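Local coordinates for HP0958 (Helicobacter pylori, PDB 3NA7), which probably acts in flagellar biogenesis and export as a chaperone and post-transcriptional regulator, built from a coiled-coil hairpin and a zinc ribbon, at residues D40-A43 and K44-I48; I120-K123 and S124-Q127. One frame throughout, in Å; residues are numbered along the deposited sequence.

Contact 1: residues D40-A43 and K44-I48; sequences DKEA and KNKAI
Glu42 and Lys46, one helical turn apart, are joined by a salt bridge on the outer side of helix 24-85. Glu42 OE2 and Lys46 NZ are modelled 2.5 Å apart, which is very short for such a pair, so the exact separation is doubtful. Glu42 starts with CG anti to its own N (chi1 -171°) and stays extended beyond it, as Lys46 does; the two chains run alongside each other to the charged ends. Lys46 CE lies 3.4 Å from the same Glu42 OE2. A bound EPE molecule, probably from the crystallisation liquor, also sits close to the Glu42 side chain.

Beneath the charged pair runs the regular i to i+4 bonding of an alpha helix. Lys44 N reaches Asp40 O at 2.9 Å, and Asn45 N reaches Lys41 O at 3.0 Å. Lys46 N bonds to Glu42 O at 3.1 Å, and Ala47 N satisfies Ala43 O. Glu42 and Lys46 are thus linked by a backbone hydrogen bond and by the side-chain salt bridge.

The helix is one arm of the kinked antiparallel coiled-coil hairpin. Its other side meets helix 91-171, where Asn45 touches Met134 and Ile48 packs on Leu130 and Met134.

Lys44 bonds to Asp40 O through its backbone N, while its NZ pairs with Glu133 of helix 91-171. Lys44 CG passes 3.4 Å from Asp40 O, the acceptor already used by its own N. The chain then bends at its last torsion (chi4 -80°), and NZ forms its salt bridge across the hairpin. Asp40 is not the partner of that ammonium: its OD2 pairs with Lys36, one turn back on the same helix.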
loop_
_atom_site.group_PDB
_atom_site.type_symbol
_atom_site.label_atom_id
_atom_site.label_comp_id
_atom_site.label_asym_id
_atom_site.label_seq_id
_atom_site.Cartn_x
_atom_site.Cartn_y
_atom_site.Cartn_z
ATOM N N ASP A 40 4.831 4.778 7.211
ATOM C CA ASP A 40 5.791 4.038 8.038
ATOM C C ASP A 40 5.417 4.185 9.511
ATOM O O ASP A 40 5.506 3.225 10.272
ATOM C CB ASP A 40 7.223 4.574 7.857
ATOM C CG ASP A 40 7.863 4.159 6.536
ATOM O OD1 ASP A 40 7.262 3.348 5.800
ATOM O OD2 ASP A 40 8.993 4.639 6.242
ATOM N N LYS A 41 4.981 5.381 9.900
ATOM C CA LYS A 41 4.641 5.665 11.295
ATOM C C LYS A 41 3.425 4.837 11.691
ATOM O O LYS A 41 3.408 4.269 12.777
ATOM C CB LYS A 41 4.345 7.154 11.491
ATOM C CG LYS A 41 3.847 7.584 12.876
ATOM C CD LYS A 41 3.742 9.139 12.942
ATOM C CE LYS A 41 2.363 9.606 13.457
ATOM N NZ LYS A 41 2.220 9.448 14.949
ATOM N N GLU A 42 2.420 4.800 10.816
ATOM C CA GLU A 42 1.245 3.953 11.025
ATOM C C GLU A 42 1.585 2.452 11.068
ATOM O O GLU A 42 1.095 1.764 11.935
ATOM C CB GLU A 42 0.197 4.215 9.959
ATOM C CG GLU A 42 -1.098 3.539 10.227
ATOM C CD GLU A 42 -1.903 3.314 8.965
ATOM O OE1 GLU A 42 -1.985 4.216 8.107
ATOM O OE2 GLU A 42 -2.453 2.214 8.828
ATOM N N ALA A 43 2.441 1.974 10.154
ATOM C CA ALA A 43 2.902 0.574 10.163
ATOM C C ALA A 43 3.633 0.217 11.469
ATOM O O ALA A 43 3.432 -0.860 12.037
ATOM C CB ALA A 43 3.806 0.285 8.932
ATOM N N LYS A 44 4.483 1.119 11.957
ATOM C CA LYS A 44 5.179 0.851 13.214
ATOM C C LYS A 44 4.210 0.860 14.407
ATOM O O LYS A 44 4.412 0.129 15.378
ATOM C CB LYS A 44 6.302 1.839 13.415
ATOM C CG LYS A 44 7.465 1.584 12.445
ATOM C CD LYS A 44 8.435 2.716 12.450
ATOM C CE LYS A 44 9.491 2.573 11.317
ATOM N NZ LYS A 44 10.530 1.615 11.727
ATOM N N ASN A 45 3.151 1.673 14.306
ATOM C CA ASN A 45 2.175 1.722 15.356
ATOM C C ASN A 45 1.440 0.398 15.463
ATOM O O ASN A 45 1.261 -0.105 16.562
ATOM C CB ASN A 45 1.174 2.879 15.210
ATOM C CG ASN A 45 0.554 3.257 16.547
ATOM O OD1 ASN A 45 -0.667 3.317 16.709
ATOM N ND2 ASN A 45 1.402 3.481 17.520
ATOM N N LYS A 46 1.039 -0.156 14.321
ATOM C CA LYS A 46 0.462 -1.503 14.250
ATOM C C LYS A 46 1.420 -2.570 14.759
ATOM O O LYS A 46 0.999 -3.480 15.460
ATOM C CB LYS A 46 0.035 -1.849 12.817
ATOM C CG LYS A 46 -1.314 -1.324 12.447
ATOM C CD LYS A 46 -1.550 -1.245 10.941
ATOM C CE LYS A 46 -2.893 -0.591 10.705
ATOM N NZ LYS A 46 -3.039 -0.157 9.297
ATOM N N ALA A 47 2.704 -2.454 14.427
ATOM C CA ALA A 47 3.679 -3.453 14.879
ATOM C C ALA A 47 3.830 -3.414 16.395
ATOM O O ALA A 47 4.000 -4.451 17.017
ATOM C CB ALA A 47 5.032 -3.282 14.176
ATOM N N ILE A 48 3.736 -2.229 17.008
ATOM C CA ILE A 48 3.769 -2.154 18.472
ATOM C C ILE A 48 2.583 -2.948 19.062
ATOM O O ILE A 48 2.767 -3.755 19.970
ATOM C CB ILE A 48 3.772 -0.692 18.981
ATOM C CG1 ILE A 48 5.180 -0.105 18.849
ATOM C CG2 ILE A 48 3.289 -0.584 20.466
ATOM C CD1 ILE A 48 5.218 1.379 18.795
#

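Contact 2: residues I120-K123 and S124-Q127; sequences IKRK and SEKQ
Glu125 reaches back along its helix to Arg122, three residues earlier. Its CB lies 3.6 Å from Arg122 O. CG comes equally near to Lys121 O, whose hydrogen-bond donor is Glu125 N at 2.9 Å. Beyond CG the chain is extended, and CD stands at the edge of the Arg122 guanidinium. At the tip OE1 meets Arg122 NH1 at 2.6 Å in a salt bridge. The bond within it is weak, because the N-H points well off the oxygen (116°). The guanidinium and carboxylate planes are turned 42° apart. OE2 lies 3.7 Å from Arg122 CD. The arginine gets there by folding back at chi2 (-31°) and chi3, which carries its guanidinium to where one face lies against Lys121 CB, offset toward the rim. Lys121 NZ stays 4.4 Å from Glu125 OE1, beyond a salt bridge, and may add some electrostatic attraction.

Ile120 O receives Ser124 N at 3.0 Å and, more weakly, Ser124 OG. That hydroxyl also has a weak bond from Lys55 of helix 24-85. Lys123 forms a salt bridge with Glu54, and Ile120 packs on Leu58. The Ile120 and Lys123 side thus faces helix 24-85 while Arg122 and Glu125 are exposed, as in the packing of two arms in this kinked antiparallel coiled-coil hairpin.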
loop_
_atom_site.group_PDB
_atom_site.type_symbol
_atom_site.label_atom_id
_atom_site.label_comp_id
_atom_site.label_asym_id
_atom_site.label_seq_id
_atom_site.Cartn_x
_atom_site.Cartn_y
_atom_site.Cartn_z
ATOM N N ILE A 120 9.422 -12.213 26.082
ATOM C CA ILE A 120 8.588 -11.071 26.407
ATOM C C ILE A 120 9.435 -9.788 26.431
ATOM O O ILE A 120 9.106 -8.807 25.749
ATOM C CB ILE A 120 7.880 -11.272 27.750
ATOM C CG1 ILE A 120 6.753 -12.289 27.624
ATOM C CG2 ILE A 120 7.315 -9.931 28.321
ATOM C CD1 ILE A 120 6.317 -12.876 28.981
ATOM N N LYS A 121 10.535 -9.820 27.178
ATOM C CA LYS A 121 11.461 -8.703 27.283
ATOM C C LYS A 121 11.989 -8.223 25.916
ATOM O O LYS A 121 12.064 -7.008 25.680
ATOM C CB LYS A 121 12.616 -9.110 28.184
ATOM C CG LYS A 121 13.263 -8.019 29.004
ATOM C CD LYS A 121 13.886 -8.623 30.295
ATOM C CE LYS A 121 14.667 -7.583 31.114
ATOM N NZ LYS A 121 16.081 -7.373 30.651
ATOM N N ARG A 122 12.355 -9.153 25.026
ATOM C CA ARG A 122 12.851 -8.786 23.690
ATOM C C ARG A 122 11.784 -8.046 22.901
ATOM O O ARG A 122 12.088 -7.131 22.134
ATOM C CB ARG A 122 13.364 -9.977 22.856
ATOM C CG ARG A 122 14.618 -10.732 23.366
ATOM C CD ARG A 122 15.638 -9.861 24.161
ATOM N NE ARG A 122 16.088 -10.577 25.369
ATOM C CZ ARG A 122 16.356 -10.022 26.558
ATOM N NH1 ARG A 122 16.249 -8.711 26.745
ATOM N NH2 ARG A 122 16.738 -10.793 27.574
ATOM N N LYS A 123 10.539 -8.457 23.078
ATOM C CA LYS A 123 9.438 -7.810 22.393
ATOM C C LYS A 123 9.217 -6.406 22.933
ATOM O O LYS A 123 8.948 -5.510 22.151
ATOM C CB LYS A 123 8.157 -8.650 22.452
ATOM C CG LYS A 123 8.265 -9.966 21.614
ATOM C CD LYS A 123 6.924 -10.698 21.514
ATOM C CE LYS A 123 7.052 -12.042 20.784
ATOM N NZ LYS A 123 7.272 -11.913 19.307
ATOM N N SER A 124 9.340 -6.224 24.253
ATOM C CA SER A 124 9.199 -4.913 24.888
ATOM C C SER A 124 10.332 -3.964 24.458
ATOM O O SER A 124 10.095 -2.762 24.282
ATOM C CB SER A 124 9.171 -5.025 26.417
ATOM O OG SER A 124 8.040 -5.749 26.857
ATOM N N GLU A 125 11.551 -4.505 24.297
ATOM C CA GLU A 125 12.656 -3.738 23.720
ATOM C C GLU A 125 12.357 -3.312 22.290
ATOM O O GLU A 125 12.634 -2.169 21.914
ATOM C CB GLU A 125 13.970 -4.515 23.750
ATOM C CG GLU A 125 14.654 -4.525 25.091
ATOM C CD GLU A 125 15.623 -5.711 25.264
ATOM O OE1 GLU A 125 15.743 -6.196 26.411
ATOM O OE2 GLU A 125 16.247 -6.165 24.269
ATOM N N LYS A 126 11.789 -4.228 21.497
ATOM C CA LYS A 126 11.438 -3.904 20.119
ATOM C C LYS A 126 10.350 -2.830 20.072
ATOM O O LYS A 126 10.408 -1.931 19.242
ATOM C CB LYS A 126 11.011 -5.148 19.332
ATOM C CG LYS A 126 10.516 -4.872 17.912
ATOM C CD LYS A 126 11.666 -4.322 17.042
ATOM C CE LYS A 126 11.262 -4.192 15.587
ATOM N NZ LYS A 126 12.411 -3.678 14.822
ATOM N N GLN A 127 9.383 -2.926 20.974
ATOM C CA GLN A 127 8.360 -1.901 21.113
ATOM C C GLN A 127 8.958 -0.509 21.405
ATOM O O GLN A 127 8.501 0.491 20.820
ATOM C CB GLN A 127 7.363 -2.272 22.199
ATOM C CG GLN A 127 6.444 -3.435 21.830
ATOM C CD GLN A 127 5.501 -3.765 22.957
ATOM O OE1 GLN A 127 5.912 -3.826 24.118
ATOM N NE2 GLN A 127 4.209 -3.897 22.645
#

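How the contacts relate
From the N terminus, the chain first passes through contact 1, in the first half of helix 24-85. It runs on to the far end of the hairpin, turns between residues 85 and 91, and returns through contact 2 on helix 91-171. Each contact closes a turn of its own helix. They lie in series, neither nested nor crossed, with centres about 15 Å apart. They meet at the hairpin interface: Ile48 O of contact 1 and Gln127 NE2 of contact 2 are 3.0 Å apart, a probable hydrogen bond. This links the two arms directly. The zinc ribbon, with its Cys201, Cys204, Cys225 and Cys228 site, follows later in the chain.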